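Local coordinates for protein guanylate kinase (Stenotrophomonas maltophilia, PDB 6WCT) that catalyses the ATP-dependent phosphorylation of GMP to GDP, a step that probably serves the recycling of GMP and, indirectly, of cGMP, at residues L24-A29 / N177-V182; L43-Q48 / T190-L195; K98-Q103 / V115-D120. All blocks are in the same frame, centred on the assembly; numbering follows the deposited sequence.

Contact 1. Residues L24-A29 / N177-V182; sequences LYIVAA and NEFDYV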
loop_
_atom_site.group_PDB
_atom_site.type_symbol
_atom_site.label_atom_id
_atom_site.label_comp_id
_atom_site.label_asym_id
_atom_site.label_seq_id
_atom_site.Cartn_x
_atom_site.Cartn_y
_atom_site.Cartn_z
ATOM N N LEU A 24 -6.196 -12.293 0.029
ATOM C CA LEU A 24 -7.125 -12.163 1.137
ATOM C C LEU A 24 -6.942 -10.802 1.790
ATOM O O LEU A 24 -5.819 -10.415 2.129
ATOM C CB LEU A 24 -6.908 -13.285 2.151
ATOM C CG LEU A 24 -7.949 -13.466 3.251
ATOM C CD1 LEU A 24 -9.365 -13.579 2.642
ATOM C CD2 LEU A 24 -7.620 -14.719 4.055
ATOM N N TYR A 25 -8.034 -10.069 1.912
ATOM C CA TYR A 25 -8.069 -8.731 2.493
ATOM C C TYR A 25 -8.890 -8.758 3.766
ATOM O O TYR A 25 -9.908 -9.454 3.834
ATOM C CB TYR A 25 -8.682 -7.725 1.514
ATOM C CG TYR A 25 -7.891 -7.580 0.242
ATOM C CD1 TYR A 25 -6.820 -6.699 0.166
ATOM C CD2 TYR A 25 -8.170 -8.369 -0.864
ATOM C CE1 TYR A 25 -6.088 -6.562 -0.994
ATOM C CE2 TYR A 25 -7.430 -8.247 -2.028
ATOM C CZ TYR A 25 -6.393 -7.339 -2.085
ATOM O OH TYR A 25 -5.637 -7.215 -3.231
ATOM N N ILE A 26 -8.432 -8.032 4.790
ATOM C CA ILE A 26 -9.213 -7.833 6.004
ATOM C C ILE A 26 -9.384 -6.340 6.214
ATOM O O ILE A 26 -8.398 -5.596 6.194
ATOM C CB ILE A 26 -8.556 -8.465 7.246
ATOM C CG1 ILE A 26 -8.369 -9.963 7.062
ATOM C CG2 ILE A 26 -9.421 -8.212 8.484
ATOM C CD1 ILE A 26 -7.787 -10.641 8.290
ATOM N N VAL A 27 -10.625 -5.907 6.414
ATOM C CA VAL A 27 -10.920 -4.530 6.804
ATOM C C VAL A 27 -11.661 -4.606 8.137
ATOM O O VAL A 27 -12.764 -5.164 8.212
ATOM C CB VAL A 27 -11.761 -3.773 5.760
ATOM C CG1 VAL A 27 -12.030 -2.363 6.259
ATOM C CG2 VAL A 27 -11.091 -3.764 4.409
ATOM N N ALA A 28 -11.053 -4.051 9.184
ATOM C CA ALA A 28 -11.635 -4.068 10.510
ATOM C C ALA A 28 -11.945 -2.652 10.962
ATOM O O ALA A 28 -11.272 -1.693 10.577
ATOM C CB ALA A 28 -10.701 -4.695 11.514
ATOM N N ALA A 29 -12.924 -2.547 11.830
ATOM C CA ALA A 29 -13.382 -1.277 12.370
ATOM C C ALA A 29 -14.433 -1.580 13.420
ATOM O O ALA A 29 -15.203 -2.534 13.250
ATOM C CB ALA A 29 -13.984 -0.396 11.274
ATOM N N ASN A 177 -3.144 -1.653 16.308
ATOM C CA ASN A 177 -1.737 -1.760 15.946
ATOM C C ASN A 177 -1.397 -3.064 15.243
ATOM O O ASN A 177 -0.303 -3.170 14.688
ATOM C CB ASN A 177 -0.849 -1.605 17.181
ATOM C CG ASN A 177 0.551 -1.236 16.833
ATOM O OD1 ASN A 177 0.797 -0.197 16.241
ATOM N ND2 ASN A 177 1.497 -2.108 17.182
ATOM N N GLU A 178 -2.285 -4.053 15.242
ATOM C CA GLU A 178 -1.986 -5.315 14.582
ATOM C C GLU A 178 -2.160 -5.259 13.064
ATOM O O GLU A 178 -1.822 -6.233 12.380
ATOM C CB GLU A 178 -2.860 -6.417 15.187
ATOM C CG GLU A 178 -2.536 -6.636 16.650
ATOM C CD GLU A 178 -3.667 -7.240 17.446
ATOM O OE1 GLU A 178 -4.598 -7.788 16.832
ATOM O OE2 GLU A 178 -3.610 -7.176 18.699
ATOM N N PHE A 179 -2.619 -4.133 12.526
ATOM C CA PHE A 179 -3.016 -4.017 11.134
ATOM C C PHE A 179 -1.975 -3.260 10.310
ATOM O O PHE A 179 -1.221 -2.431 10.832
ATOM C CB PHE A 179 -4.400 -3.354 11.056
ATOM C CG PHE A 179 -5.505 -4.242 11.593
ATOM C CD1 PHE A 179 -5.670 -4.421 12.963
ATOM C CD2 PHE A 179 -6.331 -4.942 10.738
ATOM C CE1 PHE A 179 -6.659 -5.258 13.465
ATOM C CE2 PHE A 179 -7.338 -5.789 11.234
ATOM C CZ PHE A 179 -7.493 -5.950 12.594
ATOM N N ASP A 180 -1.908 -3.583 9.006
ATOM C CA ASP A 180 -0.866 -2.977 8.166
ATOM C C ASP A 180 -1.156 -1.507 7.878
ATOM O O ASP A 180 -0.232 -0.683 7.798
ATOM C CB ASP A 180 -0.735 -3.730 6.851
ATOM C CG ASP A 180 -0.450 -5.219 7.060
ATOM O OD1 ASP A 180 0.551 -5.530 7.737
ATOM O OD2 ASP A 180 -1.210 -6.057 6.525
ATOM N N TYR A 181 -2.420 -1.173 7.676
ATOM C CA TYR A 181 -2.822 0.168 7.257
ATOM C C TYR A 181 -3.887 0.672 8.206
ATOM O O TYR A 181 -4.602 -0.115 8.831
ATOM C CB TYR A 181 -3.396 0.195 5.831
ATOM C CG TYR A 181 -2.408 -0.265 4.809
ATOM C CD1 TYR A 181 -1.517 0.625 4.220
ATOM C CD2 TYR A 181 -2.344 -1.597 4.453
ATOM C CE1 TYR A 181 -0.586 0.185 3.287
ATOM C CE2 TYR A 181 -1.440 -2.041 3.532
ATOM C CZ TYR A 181 -0.564 -1.157 2.946
ATOM O OH TYR A 181 0.341 -1.650 2.037
ATOM N N VAL A 182 -3.971 1.997 8.316
ATOM C CA VAL A 182 -4.972 2.645 9.140
ATOM C C VAL A 182 -5.591 3.740 8.293
ATOM O O VAL A 182 -4.865 4.526 7.682
ATOM C CB VAL A 182 -4.363 3.203 10.440
ATOM C CG1 VAL A 182 -5.389 3.998 11.220
ATOM C CG2 VAL A 182 -3.814 2.030 11.306
#

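Contact 2. Residues L43-Q48 / T190-L195; sequences LARDPQ and TAVDEL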
loop_
_atom_site.group_PDB
_atom_site.type_symbol
_atom_site.label_atom_id
_atom_site.label_comp_id
_atom_site.label_asym_id
_atom_site.label_seq_id
_atom_site.Cartn_x
_atom_site.Cartn_y
_atom_site.Cartn_z
ATOM N N LEU A 43 -15.724 -1.912 -3.276
ATOM C CA LEU A 43 -15.900 -3.097 -4.110
ATOM C C LEU A 43 -16.674 -2.794 -5.382
ATOM O O LEU A 43 -16.373 -3.373 -6.432
ATOM C CB LEU A 43 -16.585 -4.210 -3.319
ATOM C CG LEU A 43 -15.748 -4.615 -2.107
ATOM C CD1 LEU A 43 -16.490 -5.580 -1.189
ATOM C CD2 LEU A 43 -14.402 -5.154 -2.533
ATOM N N ALA A 44 -17.643 -1.875 -5.325
ATOM C CA ALA A 44 -18.339 -1.474 -6.543
ATOM C C ALA A 44 -17.362 -0.888 -7.547
ATOM O O ALA A 44 -17.545 -1.027 -8.765
ATOM C CB ALA A 44 -19.457 -0.478 -6.228
ATOM N N ARG A 45 -16.357 -0.165 -7.054
ATOM C CA ARG A 45 -15.317 0.394 -7.912
ATOM C C ARG A 45 -14.271 -0.650 -8.301
ATOM O O ARG A 45 -13.601 -0.498 -9.324
ATOM C CB ARG A 45 -14.652 1.588 -7.221
ATOM C CG ARG A 45 -13.881 2.487 -8.176
ATOM C CD ARG A 45 -13.201 3.621 -7.437
ATOM N NE ARG A 45 -14.172 4.503 -6.808
ATOM C CZ ARG A 45 -13.845 5.521 -6.022
ATOM N NH1 ARG A 45 -12.571 5.780 -5.769
ATOM N NH2 ARG A 45 -14.797 6.272 -5.488
ATOM N N ASP A 46 -14.072 -1.679 -7.475
ATOM C CA ASP A 46 -13.026 -2.681 -7.690
ATOM C C ASP A 46 -13.706 -4.039 -7.564
ATOM O O ASP A 46 -13.614 -4.706 -6.525
ATOM C CB ASP A 46 -11.888 -2.536 -6.680
ATOM C CG ASP A 46 -10.650 -3.303 -7.094
ATOM O OD1 ASP A 46 -10.713 -4.040 -8.118
ATOM O OD2 ASP A 46 -9.625 -3.177 -6.380
ATOM N N PRO A 47 -14.397 -4.484 -8.616
ATOM C CA PRO A 47 -15.226 -5.694 -8.509
ATOM C C PRO A 47 -14.462 -7.012 -8.508
ATOM O O PRO A 47 -15.093 -8.065 -8.329
ATOM C CB PRO A 47 -16.138 -5.589 -9.735
ATOM C CG PRO A 47 -15.269 -4.876 -10.763
ATOM C CD PRO A 47 -14.411 -3.902 -9.964
ATOM N N GLN A 48 -13.145 -7.016 -8.723
ATOM C CA GLN A 48 -12.460 -8.300 -8.657
ATOM C C GLN A 48 -12.289 -8.817 -7.225
ATOM O O GLN A 48 -11.661 -9.864 -7.035
ATOM C CB GLN A 48 -11.112 -8.218 -9.365
ATOM C CG GLN A 48 -10.009 -7.683 -8.527
ATOM C CD GLN A 48 -8.730 -7.567 -9.317
ATOM O OE1 GLN A 48 -8.249 -6.465 -9.555
ATOM N NE2 GLN A 48 -8.179 -8.707 -9.747
ATOM N N THR A 190 -13.004 10.370 0.410
ATOM C CA THR A 190 -11.563 10.217 0.573
ATOM C C THR A 190 -11.218 8.839 1.132
ATOM O O THR A 190 -10.315 8.170 0.623
ATOM C CB THR A 190 -11.015 11.351 1.451
ATOM O OG1 THR A 190 -11.267 12.609 0.796
ATOM C CG2 THR A 190 -9.539 11.213 1.643
ATOM N N ALA A 191 -11.953 8.376 2.150
ATOM C CA ALA A 191 -11.690 7.044 2.701
ATOM C C ALA A 191 -11.850 5.956 1.636
ATOM O O ALA A 191 -11.077 4.990 1.603
ATOM C CB ALA A 191 -12.620 6.766 3.889
ATOM N N VAL A 192 -12.854 6.100 0.761
ATOM C CA VAL A 192 -13.040 5.152 -0.335
ATOM C C VAL A 192 -11.838 5.188 -1.270
ATOM O O VAL A 192 -11.267 4.145 -1.616
ATOM C CB VAL A 192 -14.360 5.453 -1.077
ATOM C CG1 VAL A 192 -14.543 4.556 -2.292
ATOM C CG2 VAL A 192 -15.545 5.267 -0.128
ATOM N N ASP A 193 -11.408 6.392 -1.662
ATOM C CA ASP A 193 -10.204 6.514 -2.481
ATOM C C ASP A 193 -9.015 5.829 -1.821
ATOM O O ASP A 193 -8.204 5.184 -2.498
ATOM C CB ASP A 193 -9.853 7.979 -2.711
ATOM C CG ASP A 193 -10.840 8.690 -3.591
ATOM O OD1 ASP A 193 -11.628 8.017 -4.291
ATOM O OD2 ASP A 193 -10.803 9.932 -3.583
ATOM N N GLU A 194 -8.877 5.999 -0.504
ATOM C CA GLU A 194 -7.720 5.462 0.205
ATOM C C GLU A 194 -7.773 3.942 0.283
ATOM O O GLU A 194 -6.753 3.269 0.113
ATOM C CB GLU A 194 -7.641 6.099 1.599
ATOM C CG GLU A 194 -7.378 7.629 1.529
ATOM C CD GLU A 194 -7.152 8.294 2.888
ATOM O OE1 GLU A 194 -7.600 7.752 3.921
ATOM O OE2 GLU A 194 -6.515 9.373 2.917
ATOM N N LEU A 195 -8.945 3.377 0.548
ATOM C CA LEU A 195 -9.036 1.924 0.546
ATOM C C LEU A 195 -8.797 1.386 -0.864
ATOM O O LEU A 195 -8.181 0.328 -1.034
ATOM C CB LEU A 195 -10.385 1.473 1.109
ATOM C CG LEU A 195 -10.539 -0.028 1.371
ATOM C CD1 LEU A 195 -9.507 -0.513 2.354
ATOM C CD2 LEU A 195 -11.945 -0.424 1.784
HETATM O O HOH W 1 -14.618 8.081 -3.710
#

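Contact 3. Residues K98-Q103 / V115-D120; sequences KGTARQ and VLLEID. With 5GP (guanosine-5'-monophosphate), chain E.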
loop_
_atom_site.group_PDB
_atom_site.type_symbol
_atom_site.label_atom_id
_atom_site.label_comp_id
_atom_site.label_asym_id
_atom_site.label_seq_id
_atom_site.Cartn_x
_atom_site.Cartn_y
_atom_site.Cartn_z
ATOM N N LYS A 98 -19.241 -15.029 16.177
ATOM C CA LYS A 98 -19.084 -14.507 14.829
ATOM C C LYS A 98 -18.134 -15.430 14.078
ATOM O O LYS A 98 -17.227 -16.017 14.670
ATOM C CB LYS A 98 -18.534 -13.072 14.832
ATOM C CG LYS A 98 -19.473 -12.034 15.431
ATOM C CD LYS A 98 -20.241 -11.296 14.357
ATOM C CE LYS A 98 -21.384 -10.499 14.962
ATOM N NZ LYS A 98 -20.925 -9.213 15.537
ATOM N N GLY A 99 -18.363 -15.580 12.779
ATOM C CA GLY A 99 -17.563 -16.511 12.015
ATOM C C GLY A 99 -17.636 -16.399 10.505
ATOM O O GLY A 99 -18.683 -16.098 9.916
ATOM N N THR A 100 -16.501 -16.672 9.872
ATOM C CA THR A 100 -16.391 -16.772 8.426
ATOM C C THR A 100 -16.451 -18.248 8.069
ATOM O O THR A 100 -15.587 -19.022 8.497
ATOM C CB THR A 100 -15.071 -16.184 7.928
ATOM O OG1 THR A 100 -14.965 -14.809 8.305
ATOM C CG2 THR A 100 -14.977 -16.311 6.427
ATOM N N ALA A 101 -17.462 -18.640 7.296
ATOM C CA ALA A 101 -17.576 -20.033 6.901
ATOM C C ALA A 101 -16.442 -20.398 5.962
ATOM O O ALA A 101 -16.054 -19.608 5.093
ATOM C CB ALA A 101 -18.917 -20.319 6.217
ATOM N N ARG A 102 -15.918 -21.611 6.151
ATOM C CA ARG A 102 -14.868 -22.134 5.295
ATOM C C ARG A 102 -15.254 -22.013 3.829
ATOM O O ARG A 102 -14.445 -21.594 2.996
ATOM C CB ARG A 102 -14.621 -23.600 5.659
ATOM C CG ARG A 102 -13.205 -24.066 5.506
ATOM C CD ARG A 102 -13.005 -25.452 6.124
ATOM N NE ARG A 102 -13.006 -25.414 7.584
ATOM C CZ ARG A 102 -12.002 -24.960 8.327
ATOM N NH1 ARG A 102 -10.903 -24.493 7.752
ATOM N NH2 ARG A 102 -12.101 -24.969 9.651
ATOM N N GLN A 103 -16.505 -22.354 3.504
ATOM C CA GLN A 103 -17.027 -22.307 2.142
ATOM C C GLN A 103 -17.058 -20.899 1.553
ATOM O O GLN A 103 -17.295 -20.761 0.348
ATOM C CB GLN A 103 -18.436 -22.918 2.105
ATOM N N VAL A 115 -10.792 -12.140 -1.888
ATOM C CA VAL A 115 -11.838 -12.156 -0.876
ATOM C C VAL A 115 -11.506 -11.124 0.186
ATOM O O VAL A 115 -10.350 -10.998 0.610
ATOM C CB VAL A 115 -12.010 -13.552 -0.237
ATOM C CG1 VAL A 115 -13.110 -13.513 0.824
ATOM C CG2 VAL A 115 -12.351 -14.570 -1.287
ATOM N N LEU A 116 -12.518 -10.373 0.590
ATOM C CA LEU A 116 -12.417 -9.383 1.649
ATOM C C LEU A 116 -13.263 -9.837 2.836
ATOM O O LEU A 116 -14.428 -10.196 2.659
ATOM C CB LEU A 116 -12.863 -8.018 1.135
ATOM C CG LEU A 116 -12.732 -6.804 2.047
ATOM C CD1 LEU A 116 -12.807 -5.557 1.225
ATOM C CD2 LEU A 116 -13.847 -6.781 3.101
ATOM N N LEU A 117 -12.662 -9.866 4.027
ATOM C CA LEU A 117 -13.342 -10.217 5.273
ATOM C C LEU A 117 -13.488 -8.978 6.151
ATOM O O LEU A 117 -12.513 -8.249 6.349
ATOM C CB LEU A 117 -12.563 -11.291 6.043
ATOM C CG LEU A 117 -12.155 -12.566 5.301
ATOM C CD1 LEU A 117 -11.352 -13.526 6.191
ATOM C CD2 LEU A 117 -13.385 -13.279 4.668
ATOM N N GLU A 118 -14.675 -8.784 6.740
ATOM C CA GLU A 118 -14.926 -7.703 7.695
ATOM C C GLU A 118 -15.042 -8.365 9.059
ATOM O O GLU A 118 -16.117 -8.830 9.444
ATOM C CB GLU A 118 -16.189 -6.924 7.346
ATOM C CG GLU A 118 -16.104 -6.278 5.994
ATOM C CD GLU A 118 -17.340 -5.438 5.638
ATOM O OE1 GLU A 118 -17.656 -5.354 4.446
ATOM O OE2 GLU A 118 -18.004 -4.893 6.538
ATOM N N ILE A 119 -13.920 -8.445 9.785
ATOM C CA ILE A 119 -13.879 -9.229 11.015
ATOM C C ILE A 119 -13.095 -8.500 12.094
ATOM O O ILE A 119 -12.327 -7.580 11.819
ATOM C CB ILE A 119 -13.269 -10.617 10.756
ATOM C CG1 ILE A 119 -11.815 -10.451 10.329
ATOM C CG2 ILE A 119 -14.117 -11.378 9.671
ATOM C CD1 ILE A 119 -11.113 -11.776 9.992
ATOM N N ASP A 120 -13.257 -8.954 13.334
ATOM C CA ASP A 120 -12.642 -8.258 14.452
ATOM C C ASP A 120 -11.172 -8.659 14.566
ATOM O O ASP A 120 -10.632 -9.403 13.737
ATOM C CB ASP A 120 -13.395 -8.546 15.750
ATOM C CG ASP A 120 -12.948 -9.842 16.415
ATOM O OD1 ASP A 120 -12.735 -10.824 15.679
ATOM O OD2 ASP A 120 -12.782 -9.871 17.664
HETATM P P 5GP E . -21.515 -6.127 14.911
HETATM O O1P 5GP E . -22.145 -6.334 13.557
HETATM O O2P 5GP E . -21.758 -4.754 15.537
HETATM O O3P 5GP E . -21.839 -7.195 15.926
HETATM O "O5'" 5GP E . -19.958 -6.283 14.731
HETATM C "C5'" 5GP E . -19.127 -6.534 15.845
HETATM C "C4'" 5GP E . -17.742 -6.876 15.387
HETATM O "O4'" 5GP E . -17.730 -8.243 14.900
HETATM C "C3'" 5GP E . -17.228 -6.008 14.222
HETATM O "O3'" 5GP E . -15.870 -5.647 14.444
HETATM C "C2'" 5GP E . -17.269 -6.961 13.037
HETATM O "O2'" 5GP E . -16.336 -6.681 12.018
HETATM C "C1'" 5GP E . -16.977 -8.282 13.721
HETATM N N9 5GP E . -17.354 -9.445 12.935
HETATM C C8 5GP E . -18.293 -9.482 11.938
HETATM N N7 5GP E . -18.285 -10.602 11.264
HETATM C C5 5GP E . -17.288 -11.354 11.865
HETATM C C6 5GP E . -16.780 -12.626 11.546
HETATM O O6 5GP E . -17.150 -13.349 10.623
HETATM N N1 5GP E . -15.737 -12.999 12.375
HETATM C C2 5GP E . -15.233 -12.233 13.397
HETATM N N2 5GP E . -14.200 -12.734 14.087
HETATM N N3 5GP E . -15.707 -11.031 13.708
HETATM C C4 5GP E . -16.718 -10.654 12.907
#

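Contact 1. Residues L24-A29 / N177-V182
The phenyl ring of F179 meets I26 at its edge, close to the ring plane, where I26 CG2 lies 4.2 Å from F179 CE2. A28 approaches the same ring obliquely, its CB 3.5 Å from F179 CE2 and 3.6 Å from F179 CZ, the methyl meeting the CE2-CZ end of the ring. F138 of strand 135-140 also meets the ring edge-to-face, and R128 adds a cation-pi interaction. F179 CG stands anti to its own carbonyl carbon (chi1 -69°), which carries the ring from the loop ahead of strand 181-184 toward strand 24-28.

The match is purely apolar and small, burying 109 Å² in total. The CA atoms of A28 and F179 are 8.6 Å apart; in the sheet, strand 135-140 lies between strands 24-28 and 181-184, and the F179 ring reaches across from the loop before the latter. T136 of the intervening strand receives the backbone N of D180 on its hydroxyl, while the carbonyl O of F179 accepts a hydrogen bond from R206 of the second subunit. I26 and A28, two residues apart, point to the same side of the sheet, where helix 121-130 also packs on I26 and F179. This is the hydrophobic layer over the parallel core sheet of a P-loop kinase, in which strand 24-28 runs on into the P-loop, beginning at A29.

Contact 2. Residues L43-Q48 / T190-L195
The C-terminal end of helix 35-45 passes beside helix 188-203, R45 and V192 being the nearest pair with their CA atoms 9.2 Å apart. Both helices belong to the nucleoside-monophosphate kinase core: helix 35-45 is the one that follows the P-loop, and helix 188-203 follows strand 181-184 at the edge of the parallel sheet. The contact is built by one long side chain reaching over to the neighbouring helix. R45 leaves its backbone with CG anti to N (chi1 -162°), runs on extended, and bends at chi3, bringing the guanidinium group to V192 and D193.

V192 lies over one face of that group. Its CG1 is 3.6 Å from R45 NH2, displaced toward the rim of the guanidinium. D193 instead comes in at the edge. R45 NH1 donates to D193 OD1 at 2.8 Å in a salt bridge whose N-H...O angle is 170°, and the carboxylate oxygen lies almost in the guanidinium plane although the two planar groups are turned 52° against each other. The CB of D193 points away from helix 35-45, and it is the carboxylate end that turns back to meet the arginine.

R45 and D193 lie at the exposed margin, whereas V192 is buried and also packs on A41 and T42 of helix 35-45. Just after the helix end, D46 forms a separate salt bridge with R203, giving a second charged link to helix 188-203. A water donates to D193 OD1 at 3.0 Å; its 2.5 Å distance to R45 NH2 is unusually short and hence less sure, but such a bridge would link OD1 to both terminal nitrogens of the arginine.

Contact 3. Residues K98-Q103 / V115-D120
The GMP-binding site of guanylate kinase is lined here from two sides, by strand 96-101 of the small mixed sheet and by the segment that leaves strand 114-117 of the parallel core. The protein parts touch directly through T100. Its CG2 meets L117 CD2 at 3.8 Å, the two side chains crossing at about a right angle, and its OG1 lies 3.8 Å from I119 CG2. The polar partner of that hydroxyl is E89, itself a GMP-binding residue, so the methyl is turned to the core while the oxygen is held at the pocket.

Beyond T100 the guanine lies between the segments. I119 CG2 presses on the base, 3.5 Å from 5GP C6, and on its other face the aliphatic chain of K98 runs along the purine, with CB 3.6 Å from 5GP C4. The position of K98 NZ near the phosphate is less certain. D120 fixes the base edge: 5GP N2 donates to D120 OD1 at 2.9 Å with an N-H...O angle of 158°. With D120 CG set between the backbone N and the carbonyl carbon (chi1 84°), OD1 is placed to meet both 5GP N2 and the backbone N of G123, which ties recognition of the exocyclic amino group to the capped helix start. The E118 carbonyl O accepts a weak bond from the ribose O2'.

Strand 24-28 pairs with strand 114-117 in the parallel sheet, and I26 packs on I119; helix 35-45 abuts L116 and E118, and helix 121-130 begins immediately after D120.

How the contacts relate
Contacts 1 and 3 are buried and share the parallel sheet: strands 24-28 and 114-117 are neighbours in it, and Y25 probably hydrogen-bonds through its backbone to both V115 and L117. Contact 2 lies farther out, partly buried; its helices 35-45 and 188-203 follow, in the chain, strands 24-28 and 181-184 of contact 1. V27 and L195 bring it against contact 1, and L43 and L116 against contact 3. Chemistry follows place. Contact 1 is apolar throughout, contact 2 combines a charged pair and a water at the surface with one buried valine, and contact 3 joins a small apolar core to polar recognition of GMP.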